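Local coordinates for BAR/IMD domain-containing adapter protein 2-like 2 (Mus musculus, PDB 3OK8) that binds phosphoinositides through its I-BAR (IMD) domain and induces planar or gently curved membrane structures, at residues G36-S47 with E92-L103. Numbering follows the deposited sequence. Where two conformers were deposited one is given.
Sequences GNNYLRAFHALS and EVVVQTFHGDLL
Leu-40 enters as a knob into a hole formed by Val-95, Phe-98, His-99 and Leu-103, joining two antiparallel helices of the I-BAR three-helix bundle, helix 5-66 and helix 71-147. With its CG anti to the carbonyl carbon (chi1 -76°), the leucine points its two methyls to different walls of the hole, with His-99 between them. The Leu-40 and Val-95 side chains slide past each other in opposite directions, bringing Leu-40 CD2 to 3.4 Å from Val-95 CG1, while Leu-40 CD1 meets Leu-103 CD2 tip to tip, also at 3.4 Å; both pairs are tighter than usual for carbon. The other Val-95 methyl, CG2, sits over one face of the Phe-43 ring, 4.2 Å from its centroid, in a CH-pi contact. Phe-98 turns an edge toward the face of Tyr-39 in an offset edge-to-face pair, the planes at 75°, and Leu-103 CD2 covers one face of the Phe-98 ring. Across the dimer interface, Tyr-53 of the second subunit makes another edge-to-face pair with Phe-98, and Leu-46 of that subunit packs on Phe-43; Leu-196 of helix 153-217, the third helix, also touches Phe-98. No direct hydrogen bond links the two segments, whose axes approach to 10.7 Å. At the polar margin a water accepts a weak bond from Gln-96 NE2 and lies at the edge of the His-44 ring, 3.1 Å from His-44 NE2.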
loop_
_atom_site.group_PDB
_atom_site.type_symbol
_atom_site.label_atom_id
_atom_site.label_comp_id
_atom_site.label_asym_id
_atom_site.label_seq_id
_atom_site.Cartn_x
_atom_site.Cartn_y
_atom_site.Cartn_z
ATOM N N GLY A 36 13.887 -7.295 1.368
ATOM C CA GLY A 36 12.573 -7.882 1.205
ATOM C C GLY A 36 11.848 -8.042 2.533
ATOM O O GLY A 36 10.648 -7.797 2.633
ATOM N N ASN A 37 12.566 -8.451 3.571
ATOM C CA ASN A 37 11.916 -8.636 4.861
ATOM C C ASN A 37 11.461 -7.309 5.494
ATOM O O ASN A 37 10.395 -7.242 6.122
ATOM C CB ASN A 37 12.796 -9.474 5.782
ATOM C CG ASN A 37 12.619 -10.962 5.537
ATOM O OD1 ASN A 37 11.529 -11.407 5.175
ATOM N ND2 ASN A 37 13.680 -11.737 5.730
ATOM N N ASN A 38 12.266 -6.265 5.292
ATOM C CA ASN A 38 11.929 -4.891 5.658
ATOM C C ASN A 38 10.656 -4.438 4.962
ATOM O O ASN A 38 9.794 -3.791 5.556
ATOM C CB ASN A 38 13.045 -3.941 5.230
ATOM C CG ASN A 38 14.252 -3.983 6.149
ATOM O OD1 ASN A 38 14.265 -4.663 7.182
ATOM N ND2 ASN A 38 15.281 -3.239 5.773
ATOM N N TYR A 39 10.571 -4.763 3.680
ATOM C CA TYR A 39 9.390 -4.494 2.868
ATOM C C TYR A 39 8.119 -5.119 3.481
ATOM O O TYR A 39 7.078 -4.466 3.598
ATOM C CB TYR A 39 9.643 -5.055 1.473
ATOM C CG TYR A 39 8.831 -4.454 0.351
ATOM C CD1 TYR A 39 7.708 -3.678 0.597
ATOM C CD2 TYR A 39 9.177 -4.699 -0.970
ATOM C CE1 TYR A 39 6.971 -3.143 -0.449
ATOM C CE2 TYR A 39 8.445 -4.179 -2.015
ATOM C CZ TYR A 39 7.342 -3.407 -1.756
ATOM O OH TYR A 39 6.630 -2.894 -2.823
ATOM N N LEU A 40 8.203 -6.387 3.874
ATOM C CA LEU A 40 7.071 -7.071 4.494
ATOM C C LEU A 40 6.658 -6.384 5.785
ATOM O O LEU A 40 5.475 -6.147 6.016
ATOM C CB LEU A 40 7.412 -8.526 4.817
ATOM C CG LEU A 40 7.430 -9.521 3.665
ATOM C CD1 LEU A 40 8.216 -10.767 4.068
ATOM C CD2 LEU A 40 6.014 -9.868 3.266
ATOM N N ARG A 41 7.635 -6.091 6.636
ATOM C CA ARG A 41 7.352 -5.453 7.915
ATOM C C ARG A 41 6.668 -4.097 7.729
ATOM O O ARG A 41 5.744 -3.770 8.464
ATOM C CB ARG A 41 8.612 -5.349 8.783
ATOM C CG ARG A 41 9.030 -6.684 9.413
ATOM C CD ARG A 41 10.229 -6.540 10.362
ATOM N NE ARG A 41 11.468 -6.251 9.645
ATOM C CZ ARG A 41 12.362 -7.171 9.275
ATOM N NH1 ARG A 41 12.175 -8.453 9.563
ATOM N NH2 ARG A 41 13.459 -6.808 8.621
ATOM N N ALA A 42 7.102 -3.315 6.742
ATOM C CA ALA A 42 6.386 -2.083 6.409
ATOM C C ALA A 42 4.954 -2.366 5.999
ATOM O O ALA A 42 4.044 -1.667 6.440
ATOM C CB ALA A 42 7.095 -1.296 5.324
ATOM N N PHE A 43 4.756 -3.370 5.138
ATOM C CA PHE A 43 3.415 -3.813 4.751
ATOM C C PHE A 43 2.546 -4.150 5.958
ATOM O O PHE A 43 1.391 -3.748 6.028
ATOM C CB PHE A 43 3.477 -5.074 3.889
ATOM C CG PHE A 43 3.515 -4.821 2.405
ATOM C CD1 PHE A 43 2.412 -4.285 1.747
ATOM C CD2 PHE A 43 4.637 -5.178 1.658
ATOM C CE1 PHE A 43 2.440 -4.074 0.364
ATOM C CE2 PHE A 43 4.676 -4.975 0.277
ATOM C CZ PHE A 43 3.578 -4.416 -0.370
ATOM N N HIS A 44 3.086 -4.936 6.881
ATOM C CA HIS A 44 2.311 -5.394 8.026
ATOM C C HIS A 44 1.934 -4.215 8.933
ATOM O O HIS A 44 0.878 -4.214 9.565
ATOM C CB HIS A 44 3.100 -6.444 8.820
ATOM C CG HIS A 44 3.282 -7.752 8.107
ATOM N ND1 HIS A 44 2.237 -8.437 7.517
ATOM C CD2 HIS A 44 4.385 -8.512 7.911
ATOM C CE1 HIS A 44 2.693 -9.556 6.986
ATOM N NE2 HIS A 44 3.995 -9.624 7.207
ATOM N N ALA A 45 2.821 -3.228 8.992
ATOM C CA ALA A 45 2.593 -2.005 9.753
ATOM C C ALA A 45 1.532 -1.120 9.096
ATOM O O ALA A 45 0.729 -0.490 9.791
ATOM C CB ALA A 45 3.899 -1.233 9.934
ATOM N N LEU A 46 1.535 -1.052 7.762
ATOM C CA LEU A 46 0.521 -0.256 7.072
ATOM C C LEU A 46 -0.846 -0.877 7.296
ATOM O O LEU A 46 -1.797 -0.183 7.621
ATOM C CB LEU A 46 0.793 -0.129 5.575
ATOM C CG LEU A 46 -0.216 0.729 4.794
ATOM C CD1 LEU A 46 -0.039 2.232 5.074
ATOM C CD2 LEU A 46 -0.101 0.475 3.322
ATOM N N SER A 47 -0.938 -2.191 7.140
ATOM C CA SER A 47 -2.223 -2.847 7.289
ATOM C C SER A 47 -2.793 -2.666 8.710
ATOM O O SER A 47 -4.006 -2.670 8.888
ATOM C CB SER A 47 -2.139 -4.326 6.889
ATOM O OG SER A 47 -1.739 -5.135 7.979
ATOM N N GLU A 92 -3.212 -8.907 1.646
ATOM C CA GLU A 92 -2.337 -9.801 2.406
ATOM C C GLU A 92 -2.206 -11.162 1.697
ATOM O O GLU A 92 -1.557 -12.083 2.203
ATOM C CB GLU A 92 -2.783 -9.930 3.869
ATOM C CG GLU A 92 -1.618 -9.842 4.878
ATOM C CD GLU A 92 -2.018 -9.243 6.235
ATOM O OE1 GLU A 92 -3.088 -8.600 6.339
ATOM O OE2 GLU A 92 -1.245 -9.412 7.204
ATOM N N VAL A 93 -2.803 -11.270 0.508
ATOM C CA VAL A 93 -2.612 -12.440 -0.343
ATOM C C VAL A 93 -1.375 -12.253 -1.199
ATOM O O VAL A 93 -0.517 -13.126 -1.267
ATOM C CB VAL A 93 -3.810 -12.679 -1.280
ATOM C CG1 VAL A 93 -3.604 -13.960 -2.071
ATOM C CG2 VAL A 93 -5.128 -12.711 -0.485
ATOM N N VAL A 94 -1.303 -11.103 -1.858
ATOM C CA VAL A 94 -0.123 -10.688 -2.608
ATOM C C VAL A 94 1.120 -10.639 -1.713
ATOM O O VAL A 94 2.210 -11.062 -2.115
ATOM C CB VAL A 94 -0.358 -9.286 -3.179
ATOM C CG1 VAL A 94 0.784 -8.863 -4.093
ATOM C CG2 VAL A 94 -1.712 -9.228 -3.887
ATOM N N VAL A 95 0.950 -10.088 -0.510
ATOM C CA VAL A 95 2.016 -10.015 0.485
ATOM C C VAL A 95 2.498 -11.409 0.874
ATOM O O VAL A 95 3.679 -11.613 1.182
ATOM C CB VAL A 95 1.553 -9.290 1.777
ATOM C CG1 VAL A 95 2.713 -9.128 2.741
ATOM C CG2 VAL A 95 0.927 -7.930 1.456
ATOM N N GLN A 96 1.591 -12.376 0.853
ATOM C CA GLN A 96 1.961 -13.724 1.258
ATOM C C GLN A 96 2.628 -14.488 0.121
ATOM O O GLN A 96 3.445 -15.372 0.365
ATOM C CB GLN A 96 0.758 -14.489 1.806
ATOM C CG GLN A 96 1.139 -15.536 2.851
ATOM C CD GLN A 96 1.982 -14.969 4.003
ATOM O OE1 GLN A 96 2.711 -15.711 4.669
ATOM N NE2 GLN A 96 1.885 -13.655 4.241
ATOM N N THR A 97 2.282 -14.142 -1.115
ATOM C CA THR A 97 2.987 -14.653 -2.300
ATOM C C THR A 97 4.442 -14.180 -2.288
ATOM O O THR A 97 5.377 -14.964 -2.476
ATOM C CB THR A 97 2.307 -14.176 -3.608
ATOM O OG1 THR A 97 1.000 -14.760 -3.716
ATOM C CG2 THR A 97 3.125 -14.567 -4.827
ATOM N N PHE A 98 4.613 -12.879 -2.076
ATOM C CA PHE A 98 5.914 -12.248 -1.905
ATOM C C PHE A 98 6.744 -12.976 -0.853
ATOM O O PHE A 98 7.907 -13.285 -1.078
ATOM C CB PHE A 98 5.708 -10.788 -1.509
ATOM C CG PHE A 98 6.959 -9.959 -1.519
ATOM C CD1 PHE A 98 7.094 -8.903 -0.641
ATOM C CD2 PHE A 98 7.997 -10.234 -2.401
ATOM C CE1 PHE A 98 8.239 -8.121 -0.637
ATOM C CE2 PHE A 98 9.149 -9.452 -2.412
ATOM C CZ PHE A 98 9.271 -8.391 -1.525
ATOM N N HIS A 99 6.131 -13.252 0.290
ATOM C CA HIS A 99 6.788 -13.946 1.393
ATOM C C HIS A 99 7.078 -15.411 1.066
ATOM O O HIS A 99 8.240 -15.814 0.950
ATOM C CB HIS A 99 5.921 -13.861 2.661
ATOM C CG HIS A 99 6.340 -14.800 3.751
ATOM N ND1 HIS A 99 7.501 -14.631 4.479
ATOM C CD2 HIS A 99 5.752 -15.917 4.241
ATOM C CE1 HIS A 99 7.610 -15.604 5.367
ATOM N NE2 HIS A 99 6.560 -16.397 5.244
ATOM N N GLY A 100 6.012 -16.197 0.925
ATOM C CA GLY A 100 6.105 -17.636 0.742
ATOM C C GLY A 100 6.780 -18.118 -0.544
ATOM O O GLY A 100 7.615 -19.028 -0.504
ATOM N N ASP A 101 6.421 -17.508 -1.676
ATOM C CA ASP A 101 6.879 -17.939 -3.006
ATOM C C ASP A 101 8.237 -17.380 -3.406
ATOM O O ASP A 101 8.939 -17.935 -4.272
ATOM C CB ASP A 101 5.868 -17.503 -4.071
ATOM C CG ASP A 101 4.726 -18.485 -4.234
ATOM O OD1 ASP A 101 3.570 -18.089 -3.997
ATOM O OD2 ASP A 101 4.985 -19.650 -4.611
ATOM N N LEU A 102 8.599 -16.259 -2.804
ATOM C CA LEU A 102 9.786 -15.563 -3.249
ATOM C C LEU A 102 10.829 -15.480 -2.136
ATOM O O LEU A 102 11.923 -16.027 -2.271
ATOM C CB LEU A 102 9.387 -14.189 -3.781
ATOM C CG LEU A 102 10.361 -13.361 -4.607
ATOM C CD1 LEU A 102 9.590 -12.409 -5.484
ATOM C CD2 LEU A 102 11.320 -12.605 -3.727
ATOM N N LEU A 103 10.467 -14.839 -1.024
ATOM C CA LEU A 103 11.398 -14.578 0.069
ATOM C C LEU A 103 11.863 -15.816 0.853
ATOM O O LEU A 103 13.015 -15.870 1.277
ATOM C CB LEU A 103 10.821 -13.513 1.011
ATOM C CG LEU A 103 11.200 -12.038 0.810
ATOM C CD1 LEU A 103 11.574 -11.705 -0.616
ATOM C CD2 LEU A 103 10.073 -11.105 1.296
HETATM O O HOH W 1 4.310 -12.549 6.355
#